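Local coordinates for protein maquette-3 (Escherichia coli, PDB 6Z0C) that forms a de novo designed four-helix bundle, apparently made to explore buried charged networks within a hydrophobic core, at residues A[15-20]-A[180-185]; A[20-25]-A[81-86]; A[33-38]-A[163-168]. All coordinates share one frame; numbering follows the deposited sequence.

Contact 1. Residues A[15-20]-A[180-185]; sequences QEFQQL and QQLVQK
Phe17 and Leu182 bring the two backbones closest together, CA to CA 6.6 Å, where the short helical segments 15-20 and 180-185 run nearly antiparallel, their directions 160° apart and their axes 10.3 Å from each other. These are the first and last helices of the four-helix bundle, and Leu182 is the main side chain between them. It fits a knobs-into-holes arrangement, entering a diamond on helix 4-48 made by Leu13, Glu16, Phe17 and Leu20. Its CG lies beside the backbone N and anti to the carbonyl carbon (chi1 -73°), with CD1 carried on in extended fashion until it reaches the opposite backbone, 3.5 Å from Phe17 CA. The same methyl meets Leu20 CD2 at 3.8 Å, the two leucines approaching at a slant. The second methyl turns to the solvent side. There Leu182 CD2 stands over the flat of the Glu16 carboxylate, 3.8 Å from Glu16 CD and almost equally far from both oxygens; the glutamate stretches out fully to reach it and crosses the leucine at about a right angle. Phe17 and Leu182 slide past each other in opposite directions, leaving Leu182 CB over one face of the phenyl ring, 4.0 Å from Phe17 CD1. Val183 CG2 comes to the ring obliquely, 3.7 Å from Phe17 CE1. Ile118 of helix 105-144 and Leu86 of helix 52-99 also touch Phe17, so the ring sits where all four helices converge. Between the two segments the chemistry is purely van der Waals: methyl groups and one aromatic ring fill the interior, and the glutamate lends its flat carboxylate as an outer lid while its charge stays on the exposed side.

Contact 2. Residues A[20-25]-A[81-86]; sequences LLQEIQ and EAQQLL
Leu86 N donates to Ala82 O at 2.8 Å, one of the backbone bonds that keep helix 52-99 regular where Leu21 of helix 4-48 leans on both residues. The two helices are consecutive members of the four-helix bundle and pass each other nearly antiparallel, 170° between their directions, with 10.6 Å between the axes of the short segments. Leu21 carries the contact. Its CG lies anti to the carbonyl carbon (chi1 -75°), and the nearly straight continuation at chi2 drives CD1 across the gap onto the opposite backbone, 3.8 Å from Gln83 N and equally close to Gln83 CA. Leu21 CD2 turns the other way along the partner helix and meets the methyl of Ala82 at 4.0 Å. Both methyls of Leu21 thus lie about equally far from Ala82 CB. Gln83 closes the outer side of this pocket: its chain bends at chi2 and lays its amide carbon against the base of Leu21, Gln83 CD standing 3.9 Å from Leu21 CB. Two glutamines of helix 4-48 come near it. Gln22, extended beyond CG, touches with its CG stem and crosses Gln83 at about a right angle, whereas the bent Gln25 meets it on a slant and presents its amide nearly perpendicular to that of Gln83. Gln25 also touches Ala79 and Gln76, about one and two turns before Gln83 on the partner helix. The seam is thus graded, with aliphatic groups inside and amides along the outer border. On the inner side Leu86, which also rests on Ile14 and Phe17, completes the pocket with its methyl CD2, 4.0 Å from Leu21 CD1.

Contact 3. Residues A[33-38]-A[163-168]; sequences KIKLQI and LQVIKQ
The amide of Gln168 has both methyls of Ile34, CG2 and CD1, on one side of its plane, each reached obliquely: Ile34 CG2 lies 4.2 Å from Gln168 NE2, and Ile34 CD1 is the same distance from Gln168 OE1. That oxygen also accepts a short bond from its own helix, Gln164 NE2 to Gln168 OE1 at 2.7 Å, nearly straight at 169°. The oxygen lies close to the amide plane of Gln164, while the donor is tilted 18° from the carbonyl plane of Gln168. This link across one helical turn restrains the rotation of the Gln168 amide. Beneath the glutamines, Ile34 packs on Val165, the pair whose backbones come nearest as helix 4-48 and helix 152-194 of the four-helix bundle run roughly antiparallel. With Ile34 CG1 anti to the backbone N (chi1 -178°), CD1 reaches between Gln164 and Val165 and ends 3.7 Å from Gln164 CG, crossing that side chain at about a right angle. Val165 CG2 is the common target: Ile34 CG1, CG2 and CD1 each lie 3.8 Å from it, and Ile38 CD1 is modelled at 3.3 Å, shorter than usual for two methyls, so the exact fit is doubtful. Lys35 brings its aliphatic part alongside, CG 4.2 Å from Val165 CG2, and then curls away at its far end. Its buried ammonium forms salt bridges with Glu136 of helix 105-144 and Glu65 of helix 52-99 and a hydrogen bond with Gln68. The contact therefore joins two chemistries: a valine methyl lies along the stem of a lysine that belongs to a buried charged network, and those acidic partners probably stabilise its positive charge. At the outer side Gln168 NE2 is buried without a partner in the model, a polar cost that the bond accepted by OE1 does not repay.

Overall arrangement
Helix 4-48 takes part in all three contacts, pairing with helix 152-194 in contacts 1 and 3 and with helix 52-99 in contact 2. Contacts 1 and 2 are neighbours, their centres 9 Å apart; they share Leu20, and Phe17 and Gln18 of contact 1 touch Leu86 of contact 2. Contact 3 lies farther along the bundle, its centre about 26 Å from that of contact 1, across the centre of the chain. Along the sequence, contact 3 falls within the span of contact 1, while contacts 2 and 3 interleave. The first helix is thus tied to the last and the second near one level in contacts 1 and 2, and to the last again farther along in contact 3.

Contact 1. Residues A[15-20]-A[180-185]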
# COMPACT_ATOMS: atom_id res chain seq x y z
N GLN A 15 -12.57 -6.90 10.52
CA GLN A 15 -11.50 -6.81 11.55
C GLN A 15 -10.15 -7.14 10.90
O GLN A 15 -9.19 -6.38 11.14
CB GLN A 15 -11.79 -7.74 12.73
CG GLN A 15 -10.76 -7.66 13.85
CD GLN A 15 -10.62 -6.28 14.45
OE1 GLN A 15 -10.09 -5.35 13.84
NE2 GLN A 15 -11.08 -6.13 15.69
N GLU A 16 -10.09 -8.22 10.12
CA GLU A 16 -8.88 -8.66 9.39
C GLU A 16 -8.39 -7.52 8.48
O GLU A 16 -7.17 -7.23 8.50
CB GLU A 16 -9.18 -9.93 8.59
CG GLU A 16 -7.94 -10.63 8.07
CD GLU A 16 -8.20 -11.91 7.30
OE1 GLU A 16 -7.29 -12.33 6.56
OE2 GLU A 16 -9.30 -12.49 7.43
N PHE A 17 -9.29 -6.89 7.74
CA PHE A 17 -9.00 -5.77 6.82
C PHE A 17 -8.53 -4.54 7.62
O PHE A 17 -7.56 -3.89 7.19
CB PHE A 17 -10.22 -5.46 5.95
CG PHE A 17 -9.93 -4.79 4.62
CD1 PHE A 17 -10.89 -4.80 3.62
CD2 PHE A 17 -8.72 -4.16 4.36
CE1 PHE A 17 -10.65 -4.19 2.40
CE2 PHE A 17 -8.49 -3.55 3.14
CZ PHE A 17 -9.45 -3.57 2.16
N GLN A 18 -9.21 -4.22 8.73
CA GLN A 18 -8.82 -3.09 9.62
C GLN A 18 -7.37 -3.32 10.08
O GLN A 18 -6.56 -2.38 9.96
CB GLN A 18 -9.77 -2.95 10.81
CG GLN A 18 -11.10 -2.28 10.45
CD GLN A 18 -12.10 -2.32 11.58
OE1 GLN A 18 -12.03 -3.15 12.48
NE2 GLN A 18 -13.06 -1.40 11.53
N GLN A 19 -7.06 -4.52 10.56
CA GLN A 19 -5.71 -4.90 11.04
C GLN A 19 -4.71 -4.81 9.88
O GLN A 19 -3.59 -4.33 10.10
CB GLN A 19 -5.71 -6.30 11.66
CG GLN A 19 -6.40 -6.35 13.02
CD GLN A 19 -6.17 -7.64 13.75
OE1 GLN A 19 -5.16 -8.32 13.56
NE2 GLN A 19 -7.11 -7.99 14.62
N LEU A 20 -5.11 -5.22 8.67
CA LEU A 20 -4.22 -5.20 7.48
C LEU A 20 -3.88 -3.74 7.13
O LEU A 20 -2.70 -3.47 6.86
CB LEU A 20 -4.90 -5.91 6.31
CG LEU A 20 -4.10 -5.95 5.01
CD1 LEU A 20 -2.72 -6.56 5.23
CD2 LEU A 20 -4.86 -6.74 3.95
N GLN A 180 -6.81 -6.75 -1.57
CA GLN A 180 -7.68 -6.96 -2.76
C GLN A 180 -8.40 -8.31 -2.62
O GLN A 180 -9.57 -8.38 -3.04
CB GLN A 180 -6.88 -6.80 -4.05
CG GLN A 180 -6.49 -5.34 -4.30
CD GLN A 180 -5.66 -5.15 -5.54
OE1 GLN A 180 -6.15 -5.27 -6.66
NE2 GLN A 180 -4.38 -4.84 -5.35
N GLN A 181 -7.77 -9.32 -2.01
CA GLN A 181 -8.43 -10.61 -1.65
C GLN A 181 -9.58 -10.35 -0.67
O GLN A 181 -10.65 -10.95 -0.86
CB GLN A 181 -7.48 -11.59 -0.96
CG GLN A 181 -6.64 -12.42 -1.91
CD GLN A 181 -5.70 -13.31 -1.14
OE1 GLN A 181 -4.55 -12.94 -0.88
NE2 GLN A 181 -6.18 -14.46 -0.72
N LEU A 182 -9.34 -9.54 0.36
CA LEU A 182 -10.35 -9.27 1.42
C LEU A 182 -11.54 -8.53 0.81
O LEU A 182 -12.67 -8.81 1.24
CB LEU A 182 -9.71 -8.47 2.56
CG LEU A 182 -8.76 -9.25 3.45
CD1 LEU A 182 -8.21 -8.36 4.56
CD2 LEU A 182 -9.44 -10.47 4.05
N VAL A 183 -11.31 -7.63 -0.15
CA VAL A 183 -12.40 -6.90 -0.86
C VAL A 183 -13.31 -7.93 -1.54
O VAL A 183 -14.54 -7.80 -1.42
CB VAL A 183 -11.87 -5.88 -1.89
CG1 VAL A 183 -12.96 -5.42 -2.85
CG2 VAL A 183 -11.23 -4.68 -1.20
N GLN A 184 -12.73 -8.91 -2.23
CA GLN A 184 -13.50 -9.97 -2.94
C GLN A 184 -14.28 -10.81 -1.93
O GLN A 184 -15.46 -11.08 -2.19
CB GLN A 184 -12.57 -10.82 -3.80
CG GLN A 184 -11.97 -10.07 -4.98
CD GLN A 184 -13.02 -9.39 -5.83
OE1 GLN A 184 -14.10 -9.93 -6.07
NE2 GLN A 184 -12.72 -8.18 -6.27
N LYS A 185 -13.65 -11.21 -0.81
CA LYS A 185 -14.32 -11.99 0.26
C LYS A 185 -15.49 -11.18 0.84
O LYS A 185 -16.55 -11.77 1.07
CB LYS A 185 -13.34 -12.37 1.37
CG LYS A 185 -12.26 -13.36 0.95
CD LYS A 185 -11.44 -13.87 2.11
CE LYS A 185 -10.42 -14.91 1.71
NZ LYS A 185 -11.06 -16.12 1.14

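Contact 2. Residues A[20-25]-A[81-86]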
# COMPACT_ATOMS: atom_id res chain seq x y z
N LEU A 20 -5.11 -5.22 8.67
CA LEU A 20 -4.22 -5.20 7.48
C LEU A 20 -3.88 -3.74 7.13
O LEU A 20 -2.70 -3.47 6.86
CB LEU A 20 -4.90 -5.91 6.31
CG LEU A 20 -4.10 -5.95 5.01
CD1 LEU A 20 -2.72 -6.56 5.23
CD2 LEU A 20 -4.86 -6.74 3.95
N LEU A 21 -4.86 -2.84 7.16
CA LEU A 21 -4.62 -1.40 6.83
C LEU A 21 -3.69 -0.79 7.89
O LEU A 21 -2.85 0.05 7.51
CB LEU A 21 -5.95 -0.66 6.73
CG LEU A 21 -6.75 -0.94 5.45
CD1 LEU A 21 -8.15 -0.35 5.56
CD2 LEU A 21 -6.04 -0.39 4.22
N GLN A 22 -3.80 -1.21 9.15
CA GLN A 22 -2.89 -0.76 10.24
C GLN A 22 -1.47 -1.26 9.93
O GLN A 22 -0.52 -0.46 10.04
CB GLN A 22 -3.38 -1.25 11.60
CG GLN A 22 -4.64 -0.53 12.08
CD GLN A 22 -5.17 -1.10 13.37
OE1 GLN A 22 -4.46 -1.73 14.15
NE2 GLN A 22 -6.45 -0.86 13.62
N GLU A 23 -1.33 -2.53 9.53
CA GLU A 23 -0.04 -3.15 9.14
C GLU A 23 0.55 -2.39 7.95
O GLU A 23 1.76 -2.12 7.96
CB GLU A 23 -0.24 -4.64 8.81
CG GLU A 23 1.06 -5.37 8.51
CD GLU A 23 0.92 -6.87 8.34
OE1 GLU A 23 -0.24 -7.36 8.26
OE2 GLU A 23 1.96 -7.55 8.27
N ILE A 24 -0.27 -2.05 6.96
CA ILE A 24 0.13 -1.24 5.77
C ILE A 24 0.64 0.13 6.24
O ILE A 24 1.72 0.54 5.79
CB ILE A 24 -1.02 -1.14 4.76
CG1 ILE A 24 -1.18 -2.45 3.98
CG2 ILE A 24 -0.84 0.06 3.84
CD1 ILE A 24 -2.44 -2.54 3.15
N GLN A 25 -0.10 0.82 7.10
CA GLN A 25 0.29 2.17 7.60
C GLN A 25 1.63 2.09 8.35
O GLN A 25 2.47 2.99 8.16
CB GLN A 25 -0.81 2.78 8.46
CG GLN A 25 -2.09 3.03 7.68
CD GLN A 25 -2.75 4.34 8.04
OE1 GLN A 25 -3.25 4.51 9.16
NE2 GLN A 25 -2.77 5.27 7.10
N GLU A 81 -8.07 6.81 3.91
CA GLU A 81 -9.35 6.91 3.15
C GLU A 81 -10.00 5.52 3.06
O GLU A 81 -11.23 5.42 3.26
CB GLU A 81 -9.08 7.52 1.78
CG GLU A 81 -10.33 7.78 0.95
CD GLU A 81 -10.05 8.37 -0.42
OE1 GLU A 81 -8.98 8.98 -0.60
OE2 GLU A 81 -10.91 8.22 -1.31
N ALA A 82 -9.21 4.48 2.80
CA ALA A 82 -9.67 3.07 2.78
C ALA A 82 -10.24 2.69 4.15
O ALA A 82 -11.28 2.02 4.18
CB ALA A 82 -8.54 2.16 2.37
N GLN A 83 -9.59 3.10 5.24
CA GLN A 83 -10.02 2.77 6.63
C GLN A 83 -11.39 3.40 6.89
O GLN A 83 -12.26 2.72 7.47
CB GLN A 83 -8.96 3.19 7.64
CG GLN A 83 -8.89 2.28 8.87
CD GLN A 83 -7.49 1.90 9.27
OE1 GLN A 83 -7.19 0.72 9.50
NE2 GLN A 83 -6.61 2.89 9.36
N GLN A 84 -11.59 4.64 6.43
CA GLN A 84 -12.87 5.40 6.57
C GLN A 84 -13.97 4.70 5.75
O GLN A 84 -15.07 4.50 6.30
CB GLN A 84 -12.67 6.86 6.15
CG GLN A 84 -11.85 7.66 7.15
CD GLN A 84 -11.28 8.94 6.59
OE1 GLN A 84 -11.47 9.28 5.42
NE2 GLN A 84 -10.56 9.67 7.43
N LEU A 85 -13.68 4.33 4.50
CA LEU A 85 -14.63 3.60 3.62
C LEU A 85 -14.97 2.24 4.22
O LEU A 85 -16.13 1.82 4.12
CB LEU A 85 -14.03 3.46 2.22
CG LEU A 85 -13.89 4.75 1.42
CD1 LEU A 85 -13.06 4.51 0.17
CD2 LEU A 85 -15.24 5.34 1.06
N LEU A 86 -13.99 1.57 4.84
CA LEU A 86 -14.18 0.23 5.47
C LEU A 86 -15.19 0.33 6.62
O LEU A 86 -16.02 -0.59 6.76
CB LEU A 86 -12.83 -0.30 5.94
CG LEU A 86 -12.84 -1.71 6.52
CD1 LEU A 86 -13.37 -2.72 5.51
CD2 LEU A 86 -11.45 -2.10 6.98

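Contact 3. Residues A[33-38]-A[163-168]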
# COMPACT_ATOMS: atom_id res chain seq x y z
N LYS A 33 10.95 6.11 7.02
CA LYS A 33 12.13 6.23 7.91
C LYS A 33 13.39 5.83 7.13
O LYS A 33 14.32 6.66 7.06
CB LYS A 33 11.96 5.39 9.18
CG LYS A 33 13.06 5.55 10.21
CD LYS A 33 12.89 4.69 11.45
CE LYS A 33 11.57 4.93 12.16
NZ LYS A 33 11.52 4.23 13.47
N ILE A 34 13.44 4.63 6.55
CA ILE A 34 14.66 4.15 5.83
C ILE A 34 14.92 5.05 4.62
O ILE A 34 16.10 5.34 4.35
CB ILE A 34 14.63 2.66 5.44
CG1 ILE A 34 15.95 2.27 4.77
CG2 ILE A 34 13.43 2.32 4.56
CD1 ILE A 34 16.20 0.78 4.67
N LYS A 35 13.88 5.47 3.89
CA LYS A 35 14.06 6.23 2.62
C LYS A 35 14.63 7.62 2.95
O LYS A 35 15.52 8.07 2.20
CB LYS A 35 12.77 6.25 1.80
CG LYS A 35 12.52 4.95 1.04
CD LYS A 35 11.42 5.01 -0.00
CE LYS A 35 11.68 5.99 -1.12
NZ LYS A 35 12.84 5.60 -1.96
N LEU A 36 14.21 8.25 4.05
CA LEU A 36 14.77 9.56 4.47
C LEU A 36 16.22 9.37 4.92
O LEU A 36 17.06 10.24 4.60
CB LEU A 36 13.90 10.17 5.58
CG LEU A 36 14.21 11.63 5.93
CD1 LEU A 36 14.30 12.50 4.68
CD2 LEU A 36 13.18 12.19 6.88
N GLN A 37 16.53 8.27 5.62
CA GLN A 37 17.92 7.91 6.02
C GLN A 37 18.77 7.78 4.75
O GLN A 37 19.89 8.32 4.73
CB GLN A 37 17.94 6.63 6.86
CG GLN A 37 17.36 6.83 8.26
CD GLN A 37 17.27 5.55 9.06
OE1 GLN A 37 17.24 4.44 8.53
NE2 GLN A 37 17.20 5.71 10.38
N ILE A 38 18.24 7.14 3.71
CA ILE A 38 18.96 6.90 2.42
C ILE A 38 19.16 8.23 1.68
O ILE A 38 20.24 8.39 1.10
CB ILE A 38 18.26 5.81 1.59
CG1 ILE A 38 18.60 4.43 2.16
CG2 ILE A 38 18.61 5.93 0.11
CD1 ILE A 38 17.73 3.31 1.63
N LEU A 163 18.78 -2.34 -1.18
CA LEU A 163 18.35 -3.76 -1.22
C LEU A 163 17.32 -4.03 -0.11
O LEU A 163 16.35 -4.78 -0.38
CB LEU A 163 19.58 -4.66 -1.11
CG LEU A 163 20.48 -4.68 -2.35
CD1 LEU A 163 21.79 -5.40 -2.06
CD2 LEU A 163 19.78 -5.31 -3.54
N GLN A 164 17.49 -3.43 1.07
CA GLN A 164 16.53 -3.56 2.20
C GLN A 164 15.23 -2.84 1.85
O GLN A 164 14.15 -3.39 2.16
CB GLN A 164 17.13 -3.03 3.51
CG GLN A 164 16.12 -2.90 4.64
CD GLN A 164 15.45 -4.21 5.00
OE1 GLN A 164 16.02 -5.29 4.85
NE2 GLN A 164 14.23 -4.12 5.50
N VAL A 165 15.32 -1.65 1.26
CA VAL A 165 14.14 -0.85 0.81
C VAL A 165 13.29 -1.71 -0.13
O VAL A 165 12.06 -1.73 0.03
CB VAL A 165 14.55 0.47 0.12
CG1 VAL A 165 13.44 1.04 -0.75
CG2 VAL A 165 14.98 1.51 1.14
N ILE A 166 13.92 -2.38 -1.09
CA ILE A 166 13.21 -3.19 -2.12
C ILE A 166 12.47 -4.35 -1.44
O ILE A 166 11.31 -4.59 -1.81
CB ILE A 166 14.16 -3.64 -3.25
CG1 ILE A 166 14.35 -2.50 -4.25
CG2 ILE A 166 13.67 -4.91 -3.92
CD1 ILE A 166 15.49 -2.71 -5.21
N LYS A 167 13.10 -5.02 -0.47
CA LYS A 167 12.47 -6.12 0.31
C LYS A 167 11.16 -5.61 0.93
O LYS A 167 10.14 -6.33 0.84
CB LYS A 167 13.37 -6.64 1.43
CG LYS A 167 14.47 -7.59 1.00
CD LYS A 167 15.22 -8.20 2.17
CE LYS A 167 16.31 -9.16 1.76
NZ LYS A 167 17.51 -8.44 1.28
N GLN A 168 11.19 -4.42 1.55
CA GLN A 168 10.03 -3.81 2.24
C GLN A 168 8.95 -3.41 1.23
O GLN A 168 7.76 -3.57 1.55
CB GLN A 168 10.48 -2.61 3.08
CG GLN A 168 11.36 -3.01 4.25
CD GLN A 168 11.81 -1.82 5.07
OE1 GLN A 168 12.97 -1.73 5.48
NE2 GLN A 168 10.90 -0.89 5.32